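Local atomic coordinates of HTLV-2 integrase catalytic core domain (Human T-cell leukemia virus 2, PDB entry 6QBT), a protein that forms the magnesium-binding catalytic core of a retroviral integrase, an enzyme that probably inserts viral DNA into the host genome by strand transfer. Residues 7-12 with 30-35; 22-27 with 41-46. One frame throughout, in Å; residues are numbered along the deposited sequence.

In the fold
The two contacts are successive strand pairings in the one mixed sheet of the integrase core. Contact 1 joins the start of strand 9-19 to the end of strand 22-31; contact 2 joins the start of strand 22-31 to the end of strand 37-42. Strand 22-31 is therefore shared, and the segments alternate along the chain: 7-12, 22-27, 30-35, 41-46. The centres of the two contacts lie about 21 Å apart, on opposite sides of the chain's centre. Together they tie three consecutive antiparallel strands into the meander that opens an RNase H-like fold. Contact 2 ends close to the magnesium bound by Asp13 and Asp70, whereas contact 1 lies at the other end of strand 22-31.

Contact 1: residues 7-12 with 30-35; sequences NHIWQG and VDTFSG
Ile9 O is gripped twice by Thr32, at 2.7 Å from Thr32 OG1 and at 3.0 Å from Thr32 N. With OG1 lying between the backbone N and the carbonyl carbon of its own residue (chi1 55°), hydroxyl and amide converge on this one acceptor, the amide nearly along the C=O axis and the hydroxyl above the carbonyl plane. Thr32 CG2 is then left to press on Gln11 CG, 3.4 Å away, the two side chains crossing at about a right angle.

Beside this pair of bonds, the Asp31 carboxylate works with both oxygens. Asp31 OD2 accepts from Asn7 N at 2.8 Å on its syn side and sits at the edge of the Trp10 indole, where NE1 makes only a weak bond to it. Trp10 NE1 is better used by Asn7 OD1, 3.0 Å away and in the ring plane, while Asn7 ND2 goes to Leu61 O. Asp31 OD1 takes Phe33 N and Ser34 N from opposite faces of the carboxylate, fixing the turn after the strand. Helix 47-61 packs against the Trp10 ring.

Further along, Gln11 and Val30 exchange two backbone bonds, Gln11 N to Val30 O being nearly straight (171°). This is the open end of an antiparallel hairpin in the RNase H-like core, with strand 22-31 terminated by an Asx turn at Asp31.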
loop_
_atom_site.group_PDB
_atom_site.type_symbol
_atom_site.label_atom_id
_atom_site.label_comp_id
_atom_site.label_asym_id
_atom_site.label_seq_id
_atom_site.Cartn_x
_atom_site.Cartn_y
_atom_site.Cartn_z
ATOM N N ASN A 7 14.257 -2.634 -12.540
ATOM C CA ASN A 7 14.379 -1.181 -12.441
ATOM C C ASN A 7 15.561 -0.548 -13.159
ATOM O O ASN A 7 15.905 0.622 -12.913
ATOM C CB ASN A 7 14.267 -0.723 -10.986
ATOM C CG ASN A 7 12.892 -0.966 -10.408
ATOM O OD1 ASN A 7 11.926 -1.077 -11.143
ATOM N ND2 ASN A 7 12.806 -1.097 -9.088
ATOM N N HIS A 8 16.138 -1.279 -14.112
ATOM C CA HIS A 8 17.146 -0.715 -15.006
ATOM C C HIS A 8 16.419 0.111 -16.092
ATOM O O HIS A 8 16.676 1.309 -16.228
ATOM C CB HIS A 8 18.070 -1.814 -15.543
ATOM C CG HIS A 8 19.131 -1.326 -16.483
ATOM N ND1 HIS A 8 19.950 -2.186 -17.180
ATOM C CD2 HIS A 8 19.486 -0.078 -16.879
ATOM C CE1 HIS A 8 20.767 -1.496 -17.957
ATOM N NE2 HIS A 8 20.503 -0.213 -17.795
ATOM N N ILE A 9 15.494 -0.505 -16.829
ATOM C CA ILE A 9 14.822 0.165 -17.950
ATOM C C ILE A 9 13.334 -0.178 -17.947
ATOM O O ILE A 9 12.974 -1.353 -17.973
ATOM C CB ILE A 9 15.380 -0.278 -19.329
ATOM C CG1 ILE A 9 16.888 -0.037 -19.437
ATOM C CG2 ILE A 9 14.604 0.411 -20.467
ATOM C CD1 ILE A 9 17.520 -0.527 -20.733
ATOM N N TRP A 10 12.497 0.852 -17.906
ATOM C CA TRP A 10 11.055 0.727 -18.077
ATOM C C TRP A 10 10.561 1.253 -19.431
ATOM O O TRP A 10 11.202 2.124 -20.039
ATOM C CB TRP A 10 10.347 1.543 -17.026
ATOM C CG TRP A 10 10.403 1.024 -15.654
ATOM C CD1 TRP A 10 11.131 -0.022 -15.182
ATOM C CD2 TRP A 10 9.747 1.585 -14.557
ATOM N NE1 TRP A 10 10.942 -0.158 -13.859
ATOM C CE2 TRP A 10 10.085 0.821 -13.438
ATOM C CE3 TRP A 10 8.866 2.659 -14.405
ATOM C CZ2 TRP A 10 9.571 1.089 -12.156
ATOM C CZ3 TRP A 10 8.347 2.930 -13.133
ATOM C CH2 TRP A 10 8.717 2.148 -12.023
ATOM N N GLN A 11 9.413 0.725 -19.871
ATOM C CA GLN A 11 8.669 1.250 -21.031
ATOM C C GLN A 11 7.358 1.811 -20.528
ATOM O O GLN A 11 6.734 1.203 -19.662
ATOM C CB GLN A 11 8.318 0.141 -22.008
ATOM C CG GLN A 11 9.483 -0.676 -22.500
ATOM C CD GLN A 11 9.805 -0.350 -23.909
ATOM O OE1 GLN A 11 9.922 0.828 -24.283
ATOM N NE2 GLN A 11 9.914 -1.386 -24.721
ATOM N N GLY A 12 6.935 2.945 -21.080
ATOM C CA GLY A 12 5.688 3.614 -20.666
ATOM C C GLY A 12 4.937 4.137 -21.866
ATOM O O GLY A 12 5.554 4.601 -22.823
ATOM N N VAL A 30 5.948 -0.577 -17.586
ATOM C CA VAL A 30 6.332 -1.979 -17.471
ATOM C C VAL A 30 7.851 -2.127 -17.482
ATOM O O VAL A 30 8.542 -1.500 -18.291
ATOM C CB VAL A 30 5.582 -2.859 -18.513
ATOM C CG1 VAL A 30 5.657 -2.250 -19.872
ATOM C CG2 VAL A 30 6.083 -4.293 -18.512
ATOM N N ASP A 31 8.356 -2.923 -16.535
ATOM C CA ASP A 31 9.766 -3.165 -16.439
ATOM C C ASP A 31 10.165 -4.133 -17.539
ATOM O O ASP A 31 9.541 -5.182 -17.690
ATOM C CB ASP A 31 10.082 -3.757 -15.091
ATOM C CG ASP A 31 11.551 -3.836 -14.846
ATOM O OD1 ASP A 31 12.193 -4.776 -15.344
ATOM O OD2 ASP A 31 12.060 -2.938 -14.170
ATOM N N THR A 32 11.204 -3.786 -18.293
ATOM C CA THR A 32 11.636 -4.579 -19.454
ATOM C C THR A 32 12.350 -5.866 -19.057
ATOM O O THR A 32 12.554 -6.701 -19.908
ATOM C CB THR A 32 12.598 -3.791 -20.376
ATOM O OG1 THR A 32 13.708 -3.319 -19.610
ATOM C CG2 THR A 32 11.918 -2.602 -21.011
ATOM N N PHE A 33 12.778 -5.990 -17.800
ATOM C CA PHE A 33 13.448 -7.176 -17.313
ATOM C C PHE A 33 12.455 -8.135 -16.629
ATOM O O PHE A 33 12.392 -9.282 -16.974
ATOM C CB PHE A 33 14.630 -6.790 -16.360
ATOM C CG PHE A 33 15.280 -7.968 -15.712
ATOM C CD1 PHE A 33 16.326 -8.662 -16.360
ATOM C CD2 PHE A 33 14.831 -8.434 -14.477
ATOM C CE1 PHE A 33 16.900 -9.791 -15.781
ATOM C CE2 PHE A 33 15.400 -9.572 -13.896
ATOM C CZ PHE A 33 16.439 -10.251 -14.546
ATOM N N SER A 34 11.716 -7.670 -15.625
ATOM C CA SER A 34 10.780 -8.537 -14.867
ATOM C C SER A 34 9.424 -8.746 -15.570
ATOM O O SER A 34 8.714 -9.720 -15.293
ATOM C CB SER A 34 10.516 -7.933 -13.495
ATOM O OG SER A 34 9.865 -6.668 -13.616
ATOM N N GLY A 35 9.063 -7.804 -16.451
ATOM C CA GLY A 35 7.705 -7.699 -16.981
ATOM C C GLY A 35 6.696 -7.131 -15.994
ATOM O O GLY A 35 5.519 -7.064 -16.322
HETATM O O HOH W 1 14.770 -3.310 -16.113
#

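Contact 2: residues 22-27 with 41-46; sequences YKYCLH and CKKKET
This contact is an antiparallel strand pairing at the side of the sheet, where strand 37-42 is outermost within the chain, continued by side chains that hold the turn leading into helix 47-61. Cys25 and Lys42 form the hydrogen-bonded pair, Cys25 N reaching Lys42 O at 2.8 Å and Lys42 N returning to Cys25 O at 2.9 Å. Cys25 O is also approached by His27 ND1 of its own strand, a weak bond.

Leu26 and Cys41, the neighbouring non-hydrogen-bonded pair, face the side packed by helix 128-142. Cys41 SG is anti to its backbone N (chi1 -174°), which carries the sulfur up to Tyr24 CD2 at 3.5 Å. It lies oblique to that ring, in a sulfur-aromatic contact. Tyr22 turns an edge onto the same ring, its CD2 being 3.5 Å above the Tyr24 plane and over the centre. Tyr22 OH reaches past the end of the pairing to donate to Lys43 O at 2.7 Å.

On the face that carries Cys25 and Lys42, the His27 imidazole is wedged against the departing chain. Lys42 CG packs on it obliquely, 3.4 Å from His27 ND1, and Lys44 O sits in the ring plane, 3.1 Å from His27 CE1. His27 NE2 is buried without a polar partner. The far ends of two side chains are held elsewhere, Lys42 NZ by Ser52 OG and Glu45 OE2 by His16 NE2.

Glu45 OE2 also lies beside Cys25 SG, and the Glu45 side chain comes to about 5 Å from the magnesium held by Asp13 and Asp70. The hairpin thus delivers the chain from the meander of the RNase H-like fold to the N-cap Thr46 of helix 47-61, at the border of the integrase metal site.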
loop_
_atom_site.group_PDB
_atom_site.type_symbol
_atom_site.label_atom_id
_atom_site.label_comp_id
_atom_site.label_asym_id
_atom_site.label_seq_id
_atom_site.Cartn_x
_atom_site.Cartn_y
_atom_site.Cartn_z
ATOM N N TYR A 22 -17.157 6.818 -21.648
ATOM C CA TYR A 22 -15.999 7.659 -21.373
ATOM C C TYR A 22 -14.730 6.909 -21.732
ATOM O O TYR A 22 -14.564 5.723 -21.357
ATOM C CB TYR A 22 -15.906 8.091 -19.904
ATOM C CG TYR A 22 -14.860 9.187 -19.701
ATOM C CD1 TYR A 22 -15.174 10.552 -19.934
ATOM C CD2 TYR A 22 -13.561 8.876 -19.309
ATOM C CE1 TYR A 22 -14.228 11.553 -19.747
ATOM C CE2 TYR A 22 -12.608 9.869 -19.134
ATOM C CZ TYR A 22 -12.951 11.200 -19.347
ATOM O OH TYR A 22 -11.993 12.156 -19.190
ATOM N N LYS A 23 -13.825 7.612 -22.410
ATOM C CA LYS A 23 -12.556 7.030 -22.822
ATOM C C LYS A 23 -11.498 7.355 -21.770
ATOM O O LYS A 23 -10.967 8.441 -21.736
ATOM C CB LYS A 23 -12.161 7.565 -24.210
ATOM C CG LYS A 23 -10.891 6.960 -24.801
ATOM C CD LYS A 23 -10.534 7.560 -26.154
ATOM C CE LYS A 23 -11.553 7.150 -27.218
ATOM N NZ LYS A 23 -11.213 7.696 -28.569
ATOM N N TYR A 24 -11.189 6.394 -20.924
ATOM C CA TYR A 24 -10.189 6.589 -19.870
ATOM C C TYR A 24 -8.793 6.435 -20.454
ATOM O O TYR A 24 -8.614 5.786 -21.507
ATOM C CB TYR A 24 -10.384 5.579 -18.737
ATOM C CG TYR A 24 -11.660 5.818 -17.990
ATOM C CD1 TYR A 24 -12.882 5.355 -18.488
ATOM C CD2 TYR A 24 -11.668 6.532 -16.792
ATOM C CE1 TYR A 24 -14.064 5.581 -17.805
ATOM C CE2 TYR A 24 -12.847 6.774 -16.117
ATOM C CZ TYR A 24 -14.043 6.291 -16.616
ATOM O OH TYR A 24 -15.231 6.530 -15.944
ATOM N N CYS A 25 -7.826 7.045 -19.760
ATOM C CA CYS A 25 -6.409 6.960 -20.080
ATOM C C CYS A 25 -5.743 6.056 -19.066
ATOM O O CYS A 25 -5.559 6.420 -17.903
ATOM C CB CYS A 25 -5.773 8.343 -20.013
ATOM S SG CYS A 25 -6.453 9.467 -21.244
ATOM N N LEU A 26 -5.406 4.863 -19.514
ATOM C CA LEU A 26 -4.614 3.938 -18.748
ATOM C C LEU A 26 -3.150 4.331 -18.951
ATOM O O LEU A 26 -2.621 4.235 -20.064
ATOM C CB LEU A 26 -4.880 2.505 -19.217
ATOM C CG LEU A 26 -6.111 1.788 -18.644
ATOM C CD1 LEU A 26 -7.289 2.656 -18.223
ATOM C CD2 LEU A 26 -6.577 0.828 -19.687
ATOM N N HIS A 27 -2.524 4.823 -17.894
ATOM C CA HIS A 27 -1.105 5.092 -17.906
ATOM C C HIS A 27 -0.416 3.806 -17.409
ATOM O O HIS A 27 -0.639 3.372 -16.256
ATOM C CB HIS A 27 -0.768 6.213 -16.950
ATOM C CG HIS A 27 -1.269 7.552 -17.355
ATOM N ND1 HIS A 27 -2.607 7.893 -17.308
ATOM C CD2 HIS A 27 -0.605 8.671 -17.732
ATOM C CE1 HIS A 27 -2.745 9.152 -17.688
ATOM N NE2 HIS A 27 -1.549 9.646 -17.953
ATOM N N CYS A 41 -5.540 4.339 -13.854
ATOM C CA CYS A 41 -6.673 4.781 -14.621
ATOM C C CYS A 41 -6.881 6.278 -14.312
ATOM O O CYS A 41 -7.051 6.668 -13.172
ATOM C CB CYS A 41 -7.907 3.958 -14.280
ATOM S SG CYS A 41 -9.330 4.356 -15.336
ATOM N N LYS A 42 -6.817 7.101 -15.343
ATOM C CA LYS A 42 -6.959 8.529 -15.231
ATOM C C LYS A 42 -7.984 8.943 -16.264
ATOM O O LYS A 42 -8.196 8.231 -17.239
ATOM C CB LYS A 42 -5.623 9.231 -15.549
ATOM C CG LYS A 42 -4.440 8.875 -14.662
ATOM C CD LYS A 42 -4.668 9.344 -13.231
ATOM C CE LYS A 42 -3.405 9.170 -12.392
ATOM N NZ LYS A 42 -3.597 9.608 -10.975
ATOM N N LYS A 43 -8.595 10.103 -16.050
ATOM C CA LYS A 43 -9.527 10.683 -17.006
ATOM C C LYS A 43 -8.802 11.402 -18.167
ATOM O O LYS A 43 -9.384 11.627 -19.253
ATOM C CB LYS A 43 -10.494 11.632 -16.278
ATOM C CG LYS A 43 -11.491 10.921 -15.366
ATOM C CD LYS A 43 -12.192 11.909 -14.440
ATOM C CE LYS A 43 -13.281 11.250 -13.596
ATOM N NZ LYS A 43 -14.376 10.617 -14.402
ATOM N N LYS A 44 -7.542 11.754 -17.924
ATOM C CA LYS A 44 -6.771 12.605 -18.808
ATOM C C LYS A 44 -5.345 12.119 -18.869
ATOM O O LYS A 44 -4.950 11.283 -18.087
ATOM C CB LYS A 44 -6.743 14.037 -18.263
ATOM C CG LYS A 44 -8.092 14.605 -17.817
ATOM C CD LYS A 44 -7.948 16.065 -17.445
ATOM C CE LYS A 44 -7.997 16.911 -18.709
ATOM N NZ LYS A 44 -7.118 18.110 -18.667
ATOM N N GLU A 45 -4.575 12.680 -19.789
ATOM C CA GLU A 45 -3.155 12.395 -19.915
ATOM C C GLU A 45 -2.289 13.670 -20.013
ATOM O O GLU A 45 -1.330 13.688 -20.765
ATOM C CB GLU A 45 -2.902 11.447 -21.087
ATOM C CG GLU A 45 -3.365 11.923 -22.446
ATOM C CD GLU A 45 -3.150 10.849 -23.504
ATOM O OE1 GLU A 45 -2.014 10.337 -23.640
ATOM O OE2 GLU A 45 -4.123 10.490 -24.190
ATOM N N THR A 46 -2.594 14.695 -19.210
ATOM C CA THR A 46 -1.739 15.883 -19.102
ATOM C C THR A 46 -0.591 15.567 -18.124
ATOM O O THR A 46 -0.547 14.477 -17.537
ATOM C CB THR A 46 -2.531 17.141 -18.659
ATOM O OG1 THR A 46 -2.820 17.081 -17.257
ATOM C CG2 THR A 46 -3.847 17.274 -19.432
#